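Local structure of probable phenazine-specific methyltransferase (Pseudomonas aeruginosa, 2IP2) at residues A[181-184]-A[185-189]; A[142-145]-A[146-150]. The protein transfers a methyl group from S-adenosyl-L-methionine to phenazine-1-carboxylate, giving 5-methylphenazine-1-carboxylate on the way to the blue virulence pigment pyocyanine. One frame throughout, in Å; residues are numbered along the deposited sequence.

In the fold
Each contact joins successive turns of its own helix within the O-methyltransferase domain, and they share one backbone pattern, i to i+4 hydrogen bonding. Their surroundings differ. Contact 1 lies on helix 180-188 of the Rossmann-like part, connecting strands 170-174 and 193-198, and is largely buried, with leucine, isoleucine and threonine turned to the sheet. Contact 2, on helix 140-150, is only partly buried; it packs against other helices and carries two arginines paired with acids outside its segments. The centres are 20 Å apart and the nearest atoms about 9 Å, so the two helices do not touch here, although each comes near Arg241, a predicted S-adenosyl-L-methionine-binding residue.

Contact 1 (A[181-184]-A[185-189]); sequences LTKA and ILQAE
Four backbone hydrogen bonds tie 181-184 to 185-189 within helix 180-188. Ile185 N donates to Leu181 O at 2.9 Å and Leu186 N to Thr182 O at 3.0 Å. Gln187 N reaches Lys183 O, and Ala188 N closes the series on Ala184 O at 3.1 Å. The helix ends here: Glu189 N still bonds to Ile185 O, but Glu189 itself has left helical geometry.

Side chains four residues apart then pair along the helix. CD1 of Leu181 meets CD1 of Ile185 at 3.8 Å, the two chains crossing at a slant. With CG1 set beside its own backbone N (chi1 -66°), Ile185 turns that branch back over the preceding turn, where CG1 lies 3.3 Å from Leu181 O. Thr182 and Leu186 run alongside each other, methyl CG2 of the threonine 3.6 Å from CD1 of the leucine. On the more polar flank the aliphatic CG of Lys183 lies beside the amide of Gln187, a doubtful contact because Gln187 has two conformers; Lys183 NZ makes a weak hydrogen bond to Asn209 O.

Ile185 and Leu186 suit the side facing the sheet, where both reach Phe171, and Leu181 fills the space between Leu238 of the sheet and helix 154-163; small Ala184 and Ala188 let that helix come close. Thr182 serves two ends: its methyl packs against Leu186, whereas its buried OG1 is satisfied by Asp173 OD2. The chemistry is thus that of a beta-alpha-beta crossover helix, apolar toward the sheet and pinned to strand 170-174 by a buried hydrogen bond from Thr182 to Asp173.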
ATOM      1  N   LEU A 181       1.861  13.728 -26.284  1.00 28.13           N
ATOM      2  CA  LEU A 181       2.767  14.877 -26.112  1.00 28.95           C
ATOM      3  C   LEU A 181       2.574  15.915 -27.214  1.00 29.90           C
ATOM      4  O   LEU A 181       2.395  17.132 -26.949  1.00 30.01           O
ATOM      5  CB  LEU A 181       4.231  14.414 -26.045  1.00 29.32           C
ATOM      6  CG  LEU A 181       5.326  15.475 -25.957  1.00 29.17           C
ATOM      7  CD1 LEU A 181       5.056  16.564 -24.864  1.00 26.45           C
ATOM      8  CD2 LEU A 181       6.718  14.810 -25.767  1.00 28.41           C
ATOM      9  N   THR A 182       2.543  15.428 -28.447  1.00 29.22           N
ATOM     10  CA  THR A 182       2.252  16.299 -29.593  1.00 30.11           C
ATOM     11  C   THR A 182       0.896  17.003 -29.397  1.00 30.74           C
ATOM     12  O   THR A 182       0.788  18.222 -29.577  1.00 30.95           O
ATOM     13  CB  THR A 182       2.261  15.468 -30.887  1.00 30.23           C
ATOM     14  OG1 THR A 182       3.620  15.064 -31.156  1.00 28.69           O
ATOM     15  CG2 THR A 182       1.750  16.280 -32.075  1.00 29.09           C
ATOM     16  N   LYS A 183      -0.120  16.247 -28.983  1.00 30.52           N
ATOM     17  CA  LYS A 183      -1.434  16.848 -28.803  1.00 31.84           C
ATOM     18  C   LYS A 183      -1.451  17.901 -27.682  1.00 30.95           C
ATOM     19  O   LYS A 183      -2.005  18.972 -27.882  1.00 32.46           O
ATOM     20  CB  LYS A 183      -2.486  15.764 -28.584  1.00 32.50           C
ATOM     21  CG  LYS A 183      -3.791  16.265 -28.010  1.00 36.14           C
ATOM     22  CD  LYS A 183      -4.511  15.091 -27.397  1.00 41.49           C
ATOM     23  CE  LYS A 183      -4.968  14.135 -28.486  1.00 42.47           C
ATOM     24  NZ  LYS A 183      -6.426  14.359 -28.788  1.00 47.32           N
ATOM     25  N   ALA A 184      -0.832  17.603 -26.525  1.00 30.28           N
ATOM     26  CA  ALA A 184      -0.655  18.575 -25.439  1.00 28.58           C
ATOM     27  C   ALA A 184       0.016  19.868 -25.968  1.00 29.99           C
ATOM     28  O   ALA A 184      -0.459  21.008 -25.706  1.00 29.40           O
ATOM     29  CB  ALA A 184       0.166  17.963 -24.282  1.00 29.05           C
ATOM     30  N   ILE A 185       1.041  19.720 -26.795  1.00 29.05           N
ATOM     31  CA  ILE A 185       1.742  20.908 -27.280  1.00 30.65           C
ATOM     32  C   ILE A 185       0.826  21.769 -28.175  1.00 32.63           C
ATOM     33  O   ILE A 185       0.709  22.995 -27.969  1.00 33.65           O
ATOM     34  CB  ILE A 185       3.077  20.591 -28.016  1.00 31.19           C
ATOM     35  CG1 ILE A 185       4.105  19.999 -27.045  1.00 31.61           C
ATOM     36  CG2 ILE A 185       3.612  21.860 -28.719  1.00 29.41           C
ATOM     37  CD1 ILE A 185       5.123  19.054 -27.746  1.00 32.26           C
ATOM     38  N   LEU A 186       0.176  21.136 -29.149  1.00 34.75           N
ATOM     39  CA  LEU A 186      -0.659  21.875 -30.080  1.00 36.79           C
ATOM     40  C   LEU A 186      -1.929  22.429 -29.440  1.00 38.13           C
ATOM     41  O   LEU A 186      -2.486  23.427 -29.941  1.00 39.34           O
ATOM     42  CB  LEU A 186      -0.948  21.063 -31.337  1.00 37.80           C
ATOM     43  CG  LEU A 186       0.309  20.558 -32.080  1.00 38.64           C
ATOM     44  CD1 LEU A 186       0.012  19.292 -32.909  1.00 44.84           C
ATOM     45  CD2 LEU A 186       0.969  21.609 -32.921  1.00 41.67           C
ATOM     46  N   GLN A 187      -2.389  21.819 -28.344  1.00 38.35           N
ATOM     47  CA  GLN A 187      -3.562  22.358 -27.691  1.00 39.38           C
ATOM     48  C   GLN A 187      -3.201  23.590 -26.851  1.00 40.00           C
ATOM     49  O   GLN A 187      -3.986  24.522 -26.761  1.00 40.64           O
ATOM     50  CB  GLN A 187      -4.254  21.279 -26.873  0.50 39.67           C
ATOM     51  CG  GLN A 187      -4.764  20.136 -27.752  0.50 36.95           C
ATOM     52  CD  GLN A 187      -5.743  19.243 -27.026  0.50 35.56           C
ATOM     53  OE1 GLN A 187      -5.600  18.983 -25.826  0.50 32.07           O
ATOM     54  NE2 GLN A 187      -6.751  18.772 -27.755  0.50 32.62           N
ATOM     55  N   ALA A 188      -1.983  23.613 -26.303  1.00 39.41           N
ATOM     56  CA  ALA A 188      -1.485  24.743 -25.510  1.00 38.95           C
ATOM     57  C   ALA A 188      -1.065  25.922 -26.402  1.00 39.28           C
ATOM     58  O   ALA A 188      -1.256  27.096 -26.042  1.00 39.90           O
ATOM     59  CB  ALA A 188      -0.314  24.300 -24.671  1.00 38.82           C
ATOM     60  N   GLU A 189      -0.501  25.605 -27.562  1.00 38.67           N
ATOM     61  CA  GLU A 189       0.079  26.611 -28.425  1.00 38.90           C
ATOM     62  C   GLU A 189      -0.413  26.356 -29.841  1.00 39.64           C
ATOM     63  O   GLU A 189       0.183  25.607 -30.593  1.00 39.05           O
ATOM     64  CB  GLU A 189       1.619  26.507 -28.330  0.50 38.09           C
ATOM     65  CG  GLU A 189       2.418  27.815 -28.370  0.50 36.99           C
ATOM     66  CD  GLU A 189       1.995  28.806 -27.299  0.50 36.49           C
ATOM     67  OE1 GLU A 189       2.725  28.964 -26.286  0.50 30.42           O
ATOM     68  OE2 GLU A 189       0.914  29.418 -27.487  0.50 37.04           O
TER

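Contact 2 (A[142-145]-A[146-150]); sequences AGRR and FLLAM
Phe146 N donates to Ala142 O at 2.8 Å, opening the i to i+4 ladder that makes 142-145 and 146-150 one regular alpha-helical run of helix 140-150. Leu147 N follows on Gly143 O at 3.1 Å, Leu148 N on Arg144 O at 3.1 Å, and Ala149 N on Arg145 O at 2.8 Å. Gly143 O also takes a weak second bond from Phe146 N.

Side-chain contact across the segments is sparse. Arg144 has two conformers; in the one described, a bend at chi3 (64°) turns the guanidinium across the flank of the helix. There Arg144 NH1 lies 3.3 Å from Leu148 CD2, a doubtful contact, and Arg144 NH2 forms a salt bridge to Asp141. Leu147 CG lies 3.5 Å from Gly143 O. One turn on, Met150 CG sits 3.5 Å above one face of the Phe146 ring, toward its rim.

Long arginines suit a partly exposed helix because their charged ends can reach acids: Arg145 NH2 forms a salt bridge to Glu105. Plain packing joins this helix to its neighbours: Phe146 meets Phe132 edge-to-face and touches Leu136 of helix 132-138, small Ala149 fits against Phe101 of helix 96-102, and Met150 touches Arg241, a predicted S-adenosyl-L-methionine-binding residue just beyond strand 236-240.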
ATOM      1  N   ALA A 142      -7.022  -4.447 -23.535  1.00 30.38           N
ATOM      2  CA  ALA A 142      -5.991  -4.176 -22.513  1.00 30.09           C
ATOM      3  C   ALA A 142      -5.120  -3.020 -23.006  1.00 28.73           C
ATOM      4  O   ALA A 142      -4.834  -2.051 -22.275  1.00 28.05           O
ATOM      5  CB  ALA A 142      -5.165  -5.429 -22.259  1.00 29.66           C
ATOM      6  N   GLY A 143      -4.761  -3.092 -24.276  1.00 27.79           N
ATOM      7  CA  GLY A 143      -4.033  -2.003 -24.913  1.00 27.42           C
ATOM      8  C   GLY A 143      -4.754  -0.653 -24.796  1.00 27.70           C
ATOM      9  O   GLY A 143      -4.140   0.344 -24.409  1.00 26.99           O
ATOM     10  N   ARG A 144      -6.045  -0.630 -25.140  1.00 26.91           N
ATOM     11  CA  ARG A 144      -6.905   0.541 -24.927  1.00 27.80           C
ATOM     12  C   ARG A 144      -6.883   1.057 -23.482  1.00 26.88           C
ATOM     13  O   ARG A 144      -6.657   2.240 -23.218  1.00 26.74           O
ATOM     14  CB  ARG A 144      -8.355   0.172 -25.289  0.50 27.71           C
ATOM     15  CG  ARG A 144      -9.373   1.339 -25.235  0.50 28.00           C
ATOM     16  CD  ARG A 144     -10.816   0.827 -25.441  0.50 28.86           C
ATOM     17  NE  ARG A 144     -11.274  -0.074 -24.372  0.50 28.65           N
ATOM     18  CZ  ARG A 144     -11.619   0.325 -23.146  0.50 28.82           C
ATOM     19  NH1 ARG A 144     -11.570   1.604 -22.825  0.50 24.89           N
ATOM     20  NH2 ARG A 144     -12.044  -0.562 -22.246  0.50 27.13           N
ATOM     21  N   ARG A 145      -7.097   0.162 -22.542  1.00 25.55           N
ATOM     22  CA  ARG A 145      -7.053   0.570 -21.123  1.00 24.69           C
ATOM     23  C   ARG A 145      -5.710   1.095 -20.648  1.00 24.03           C
ATOM     24  O   ARG A 145      -5.623   2.024 -19.761  1.00 23.65           O
ATOM     25  CB  ARG A 145      -7.487  -0.595 -20.278  1.00 24.30           C
ATOM     26  CG  ARG A 145      -9.028  -0.836 -20.373  1.00 28.80           C
ATOM     27  CD  ARG A 145      -9.466  -1.904 -19.377  1.00 31.40           C
ATOM     28  NE  ARG A 145      -9.012  -3.236 -19.747  1.00 33.64           N
ATOM     29  CZ  ARG A 145      -8.048  -3.879 -19.089  1.00 33.46           C
ATOM     30  NH1 ARG A 145      -7.484  -3.311 -18.028  1.00 37.74           N
ATOM     31  NH2 ARG A 145      -7.648  -5.075 -19.489  1.00 34.57           N
ATOM     32  N   PHE A 146      -4.638   0.526 -21.197  1.00 23.91           N
ATOM     33  CA  PHE A 146      -3.314   0.968 -20.734  1.00 24.55           C
ATOM     34  C   PHE A 146      -3.039   2.399 -21.201  1.00 25.01           C
ATOM     35  O   PHE A 146      -2.454   3.233 -20.443  1.00 25.73           O
ATOM     36  CB  PHE A 146      -2.181  -0.007 -21.139  1.00 23.62           C
ATOM     37  CG  PHE A 146      -0.827   0.434 -20.615  1.00 25.55           C
ATOM     38  CD1 PHE A 146      -0.616   0.504 -19.237  1.00 28.99           C
ATOM     39  CD2 PHE A 146       0.180   0.846 -21.470  1.00 26.32           C
ATOM     40  CE1 PHE A 146       0.617   0.993 -18.729  1.00 26.14           C
ATOM     41  CE2 PHE A 146       1.439   1.253 -20.946  1.00 27.77           C
ATOM     42  CZ  PHE A 146       1.604   1.318 -19.582  1.00 28.49           C
ATOM     43  N   LEU A 147      -3.447   2.691 -22.445  1.00 27.53           N
ATOM     44  CA  LEU A 147      -3.316   4.022 -22.998  1.00 27.82           C
ATOM     45  C   LEU A 147      -4.098   5.027 -22.132  1.00 28.32           C
ATOM     46  O   LEU A 147      -3.573   6.078 -21.790  1.00 28.19           O
ATOM     47  CB  LEU A 147      -3.777   4.066 -24.479  1.00 30.13           C
ATOM     48  CG  LEU A 147      -2.889   3.372 -25.540  1.00 31.14           C
ATOM     49  CD1 LEU A 147      -3.519   3.542 -26.909  1.00 31.58           C
ATOM     50  CD2 LEU A 147      -1.447   3.908 -25.520  1.00 31.88           C
ATOM     51  N   LEU A 148      -5.332   4.691 -21.756  1.00 27.43           N
ATOM     52  CA  LEU A 148      -6.112   5.542 -20.855  1.00 28.85           C
ATOM     53  C   LEU A 148      -5.402   5.692 -19.493  1.00 28.44           C
ATOM     54  O   LEU A 148      -5.404   6.758 -18.878  1.00 28.05           O
ATOM     55  CB  LEU A 148      -7.514   4.936 -20.646  1.00 29.19           C
ATOM     56  CG  LEU A 148      -8.802   5.299 -21.406  1.00 31.95           C
ATOM     57  CD1 LEU A 148      -8.576   6.086 -22.638  1.00 36.47           C
ATOM     58  CD2 LEU A 148      -9.771   4.020 -21.557  1.00 30.57           C
ATOM     59  N   ALA A 149      -4.788   4.624 -19.020  1.00 27.26           N
ATOM     60  CA  ALA A 149      -4.042   4.743 -17.757  1.00 28.64           C
ATOM     61  C   ALA A 149      -2.822   5.668 -17.901  1.00 29.56           C
ATOM     62  O   ALA A 149      -2.457   6.394 -16.966  1.00 30.15           O
ATOM     63  CB  ALA A 149      -3.626   3.418 -17.290  1.00 27.97           C
ATOM     64  N   MET A 150      -2.175   5.631 -19.068  1.00 29.88           N
ATOM     65  CA  MET A 150      -0.970   6.461 -19.301  1.00 31.29           C
ATOM     66  C   MET A 150      -1.315   7.948 -19.442  1.00 33.60           C
ATOM     67  O   MET A 150      -0.470   8.822 -19.225  1.00 34.18           O
ATOM     68  CB  MET A 150      -0.244   5.941 -20.530  1.00 31.28           C
ATOM     69  CG  MET A 150       0.509   4.674 -20.272  1.00 32.53           C
ATOM     70  SD  MET A 150       1.651   4.782 -18.873  1.00 37.55           S
ATOM     71  CE  MET A 150       2.859   6.002 -19.472  1.00 45.58           C
TER